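PDB 2XR1: cleavage and polyadenylation specificity factor 100 KD subunit from Methanosarcina mazei, which probably terminates transcription by cleaving nascent RNA at the exit channel of RNA polymerase, as a two-zinc metallo-beta-lactamase/beta-CASP nuclease. Local coordinates for residues B[443-448]-B[484-489]; B[423-428]-B[452-457]. All blocks are in the same frame, centred on the assembly; numbering follows the deposited sequence.

Interaction 1: B[443-448]-B[484-489]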
# COMPACT_ATOMS: atom_id res chain seq x y z
N VAL B 443 11.33 -54.35 -1.99
CA VAL B 443 11.38 -53.83 -3.34
C VAL B 443 12.11 -52.48 -3.24
O VAL B 443 12.09 -51.86 -2.17
CB VAL B 443 9.93 -53.65 -3.92
CG1 VAL B 443 9.37 -52.26 -3.65
CG2 VAL B 443 9.92 -53.90 -5.37
N PRO B 444 12.80 -52.06 -4.31
CA PRO B 444 13.61 -50.83 -4.30
C PRO B 444 12.79 -49.56 -4.34
O PRO B 444 11.95 -49.40 -5.22
CB PRO B 444 14.45 -50.93 -5.58
CG PRO B 444 13.86 -52.06 -6.38
CD PRO B 444 13.11 -52.93 -5.45
N VAL B 445 13.03 -48.66 -3.40
CA VAL B 445 12.38 -47.37 -3.39
C VAL B 445 13.35 -46.35 -3.96
O VAL B 445 14.24 -45.88 -3.25
CB VAL B 445 11.98 -46.99 -1.97
CG1 VAL B 445 11.30 -45.63 -1.94
CG2 VAL B 445 11.10 -48.07 -1.40
N TYR B 446 13.20 -46.04 -5.25
CA TYR B 446 14.09 -45.08 -5.92
C TYR B 446 13.70 -43.67 -5.52
O TYR B 446 12.53 -43.40 -5.29
CB TYR B 446 14.05 -45.25 -7.43
CG TYR B 446 14.46 -46.61 -7.89
CD1 TYR B 446 15.79 -46.95 -8.04
CD2 TYR B 446 13.52 -47.59 -8.18
CE1 TYR B 446 16.18 -48.25 -8.47
CE2 TYR B 446 13.89 -48.88 -8.60
CZ TYR B 446 15.21 -49.19 -8.75
OH TYR B 446 15.58 -50.45 -9.16
N LEU B 447 14.70 -42.79 -5.42
CA LEU B 447 14.55 -41.42 -4.95
C LEU B 447 15.25 -40.48 -5.93
O LEU B 447 16.46 -40.53 -6.07
CB LEU B 447 15.21 -41.28 -3.60
CG LEU B 447 14.76 -42.22 -2.49
CD1 LEU B 447 15.48 -41.85 -1.21
CD2 LEU B 447 13.25 -42.17 -2.27
N ASP B 448 14.50 -39.63 -6.64
CA ASP B 448 15.09 -38.85 -7.74
C ASP B 448 14.84 -37.35 -7.57
O ASP B 448 13.89 -36.95 -6.94
CB ASP B 448 14.56 -39.35 -9.09
CG ASP B 448 15.45 -38.95 -10.28
OD1 ASP B 448 16.42 -38.17 -10.11
OD2 ASP B 448 15.16 -39.41 -11.41
N GLU B 484 18.41 -50.41 3.52
CA GLU B 484 18.90 -50.97 2.28
C GLU B 484 17.95 -50.63 1.13
O GLU B 484 18.39 -50.44 0.01
CB GLU B 484 19.02 -52.51 2.40
CG GLU B 484 20.24 -53.17 1.65
CD GLU B 484 19.86 -54.49 0.90
OE1 GLU B 484 18.66 -54.72 0.58
OE2 GLU B 484 20.77 -55.30 0.61
N CYS B 485 16.65 -50.52 1.43
CA CYS B 485 15.62 -50.29 0.42
C CYS B 485 15.82 -49.04 -0.47
O CYS B 485 15.51 -49.07 -1.65
CB CYS B 485 14.24 -50.21 1.10
SG CYS B 485 13.84 -48.58 2.06
N PHE B 486 16.25 -47.93 0.11
CA PHE B 486 16.27 -46.66 -0.63
C PHE B 486 17.44 -46.66 -1.58
O PHE B 486 18.52 -46.95 -1.17
CB PHE B 486 16.39 -45.46 0.28
CG PHE B 486 15.27 -45.33 1.25
CD1 PHE B 486 13.97 -45.22 0.80
CD2 PHE B 486 15.50 -45.28 2.61
CE1 PHE B 486 12.92 -45.09 1.70
CE2 PHE B 486 14.47 -45.15 3.49
CZ PHE B 486 13.18 -45.06 3.03
N LYS B 487 17.20 -46.33 -2.84
CA LYS B 487 18.24 -46.26 -3.85
C LYS B 487 18.16 -44.90 -4.49
O LYS B 487 17.22 -44.62 -5.20
CB LYS B 487 18.07 -47.34 -4.94
CG LYS B 487 17.79 -48.78 -4.48
CD LYS B 487 18.91 -49.37 -3.68
CE LYS B 487 18.71 -50.87 -3.49
NZ LYS B 487 17.42 -51.12 -2.76
N PRO B 488 19.15 -44.03 -4.28
CA PRO B 488 19.06 -42.73 -4.94
C PRO B 488 19.45 -42.78 -6.40
O PRO B 488 20.16 -43.67 -6.83
CB PRO B 488 20.06 -41.87 -4.16
CG PRO B 488 20.56 -42.72 -3.04
CD PRO B 488 20.36 -44.13 -3.47
N VAL B 489 19.02 -41.79 -7.15
CA VAL B 489 19.33 -41.66 -8.57
C VAL B 489 19.26 -40.20 -8.91
O VAL B 489 18.22 -39.57 -8.68
CB VAL B 489 18.27 -42.38 -9.45
CG1 VAL B 489 17.00 -42.72 -8.66
CG2 VAL B 489 17.92 -41.54 -10.67
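A chi1 of 179° swings CG1 of Val445 away from the backbone N, and the ring of Phe486 turns to its own N side (chi1 -60°), so that the two side chains run alongside each other out of the same face of the sheet. Val445 CG1 meets the ring at its edge, in plane, 3.8 Å from Phe486 CD1. The sulfur of Cys485 covers one face of that ring. Leu447 reaches the same cluster through CD1, 4.0 Å from Phe486 CB. Branched and aromatic side chains suit this buried face, which helix 423-436 covers.

Between the strands runs a parallel ladder. Val445 N binds Cys485 O (3.1 Å) and Val445 O accepts Lys487 N (3.0 Å); Leu447 then bonds in the same way to Lys487 O and Val489 N. Pro488 is tolerated because its nitrogen, which has no hydrogen to give, faces away from this ladder.

On the other face Tyr446 CD1 packs 3.9 Å from Lys487 CB. The lysine chain bends twice, bringing NZ back to Glu484 O (3.0 Å), so its charge meets a carbonyl while its carbons lie against Tyr446 and Pro444. Asp448 closes the row, its OD2 in a salt bridge with Arg495. Strand 486-489 thus forms the outer edge of the six-stranded parallel alpha/beta sheet of the beta-CASP domain, joined to strand 445-448 by a helical beta-alpha-beta crossover.

Interaction 2: B[423-428]-B[452-457]; sequences RSQEVM and WEATAI
The side chains of Gln425 and Thr455 pass alongside one another, heading opposite ways, and the one hydrogen bond of the contact forms where they overlap. Gln425 NE2 gives an N-H to Thr455 OG1 at 3.2 Å, nearly straight (174° at the hydrogen), with the hydroxyl lying almost exactly in the amide plane. The glutamine chain turns at its second torsion to present the amide this way. Both polar atoms of the amide have further partners: OE1 accepts from Gly422 N, and NE2 also donates to Ala420 O. Three bonds therefore fix the rotation of the buried amide, a task for which glutamine, with a donor and an acceptor at one end, is well suited.

Thr455 is equally well matched. Its OG1 stands beside its own backbone N (chi1 -58°), where the hydroxyl bonds to Ile451 O one turn earlier and still accepts from the glutamine. A threonine can thus sit in a buried helix without leaving its oxygen wanting. Next to it, Ala454 is small enough for its CB to lie 3.9 Å from Gln425 NE2.

Met428 approaches Thr455 tip to tip, with SD 3.8 Å from OG1, a van der Waals contact. A bend at the last torsion turns its methyl to the rim of Trp452, where CE meets CZ3 at 4.4 Å, near the plane of the indole. The unbranched thioether can touch both, SD against the hydroxyl and CE against the indole rim.

The helix segments cross at -78° with axes 10.3 Å apart, a spacing bridged by these few side chains. Both helices belong to the beta-CASP domain and pack on the Leu447 and Phe486 face of its parallel sheet, Met428 resting on Phe486 of strand 486-489, while Glu453 and Ile457 touch helix 270-290.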
# COMPACT_ATOMS: atom_id res chain seq x y z
N ARG B 423 7.14 -33.89 1.32
CA ARG B 423 6.29 -35.08 1.22
C ARG B 423 7.12 -36.35 1.07
O ARG B 423 6.71 -37.42 1.48
CB ARG B 423 5.33 -34.94 0.04
CG ARG B 423 4.45 -33.74 0.11
CD ARG B 423 3.81 -33.47 -1.16
NE ARG B 423 2.89 -32.36 -0.99
CZ ARG B 423 1.93 -32.02 -1.83
NH1 ARG B 423 1.74 -32.72 -2.94
NH2 ARG B 423 1.16 -30.98 -1.55
N SER B 424 8.30 -36.20 0.51
CA SER B 424 9.18 -37.30 0.32
C SER B 424 9.62 -37.91 1.66
O SER B 424 9.57 -39.13 1.85
CB SER B 424 10.37 -36.85 -0.49
OG SER B 424 11.04 -35.78 0.16
N GLN B 425 10.03 -37.09 2.62
CA GLN B 425 10.61 -37.66 3.84
C GLN B 425 9.59 -38.44 4.65
O GLN B 425 9.86 -39.59 5.03
CB GLN B 425 11.31 -36.60 4.70
CG GLN B 425 12.67 -36.18 4.13
CD GLN B 425 12.59 -35.14 3.05
OE1 GLN B 425 11.67 -34.31 3.01
NE2 GLN B 425 13.57 -35.14 2.17
N GLU B 426 8.41 -37.86 4.87
CA GLU B 426 7.35 -38.59 5.59
C GLU B 426 6.98 -39.88 4.85
O GLU B 426 6.77 -40.93 5.50
CB GLU B 426 6.08 -37.73 5.89
CG GLU B 426 6.01 -37.16 7.36
CD GLU B 426 4.57 -37.22 8.07
OE1 GLU B 426 3.67 -36.32 7.81
OE2 GLU B 426 4.39 -38.15 8.93
N VAL B 427 6.95 -39.84 3.53
CA VAL B 427 6.65 -41.06 2.78
C VAL B 427 7.73 -42.12 2.99
O VAL B 427 7.43 -43.28 3.18
CB VAL B 427 6.47 -40.81 1.27
CG1 VAL B 427 6.29 -42.13 0.52
CG2 VAL B 427 5.31 -39.94 1.02
N MET B 428 8.98 -41.72 3.00
CA MET B 428 10.11 -42.67 3.21
C MET B 428 10.02 -43.34 4.56
O MET B 428 10.30 -44.50 4.67
CB MET B 428 11.46 -41.95 3.10
CG MET B 428 11.76 -41.39 1.72
SD MET B 428 13.11 -40.18 1.70
CE MET B 428 14.45 -41.26 2.32
N TRP B 452 17.22 -37.17 -1.87
CA TRP B 452 18.23 -37.79 -1.03
C TRP B 452 19.18 -36.78 -0.36
O TRP B 452 19.45 -36.86 0.84
CB TRP B 452 19.05 -38.75 -1.87
CG TRP B 452 20.08 -39.48 -1.11
CD1 TRP B 452 21.41 -39.41 -1.28
CD2 TRP B 452 19.85 -40.37 -0.01
NE1 TRP B 452 22.04 -40.23 -0.38
CE2 TRP B 452 21.10 -40.82 0.43
CE3 TRP B 452 18.69 -40.81 0.65
CZ2 TRP B 452 21.25 -41.72 1.49
CZ3 TRP B 452 18.83 -41.70 1.71
CH2 TRP B 452 20.11 -42.15 2.12
N GLU B 453 19.72 -35.86 -1.13
CA GLU B 453 20.50 -34.76 -0.58
C GLU B 453 19.70 -33.94 0.44
O GLU B 453 20.24 -33.51 1.48
CB GLU B 453 21.01 -33.88 -1.72
CG GLU B 453 21.86 -32.67 -1.32
CD GLU B 453 23.03 -33.00 -0.43
OE1 GLU B 453 23.83 -33.93 -0.77
OE2 GLU B 453 23.13 -32.30 0.61
N ALA B 454 18.40 -33.74 0.17
CA ALA B 454 17.52 -33.03 1.13
C ALA B 454 17.40 -33.80 2.43
O ALA B 454 17.30 -33.23 3.50
CB ALA B 454 16.18 -32.81 0.55
N THR B 455 17.43 -35.12 2.32
CA THR B 455 17.30 -35.98 3.47
C THR B 455 18.57 -35.96 4.26
O THR B 455 18.52 -35.92 5.47
CB THR B 455 16.96 -37.43 3.03
OG1 THR B 455 15.74 -37.43 2.26
CG2 THR B 455 16.81 -38.32 4.25
N ALA B 456 19.71 -36.03 3.59
CA ALA B 456 21.01 -35.86 4.25
C ALA B 456 20.99 -34.66 5.20
O ALA B 456 21.39 -34.77 6.34
CB ALA B 456 22.12 -35.72 3.22
N ILE B 457 20.46 -33.53 4.74
CA ILE B 457 20.44 -32.31 5.54
C ILE B 457 19.72 -32.50 6.86
O ILE B 457 20.11 -31.89 7.84
CB ILE B 457 19.86 -31.13 4.75
CG1 ILE B 457 20.86 -30.73 3.66
CG2 ILE B 457 19.61 -29.95 5.67
CD1 ILE B 457 20.26 -30.26 2.39

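In the fold
The centres of the two interactions lie about 12 Å apart, and their apolar side chains meet directly. Leu447 CD1 of interaction 1 comes within 3.7 Å of Met428 CE and 3.9 Å of Trp452 CE3 of interaction 2, while Pro488 CG lies 3.8 Å from Trp452 CG. Helices 423-436 and 451-460 directly precede and follow strand 445-448, so interaction 2 joins helices over the face of the sheet edge that interaction 1 builds. Interaction 1 is remote from the metals. Interaction 2 is nearer: the side chain of Gln425 is about 8 Å from that of the zinc ligand His247 and about 11 Å from a bound zinc ion.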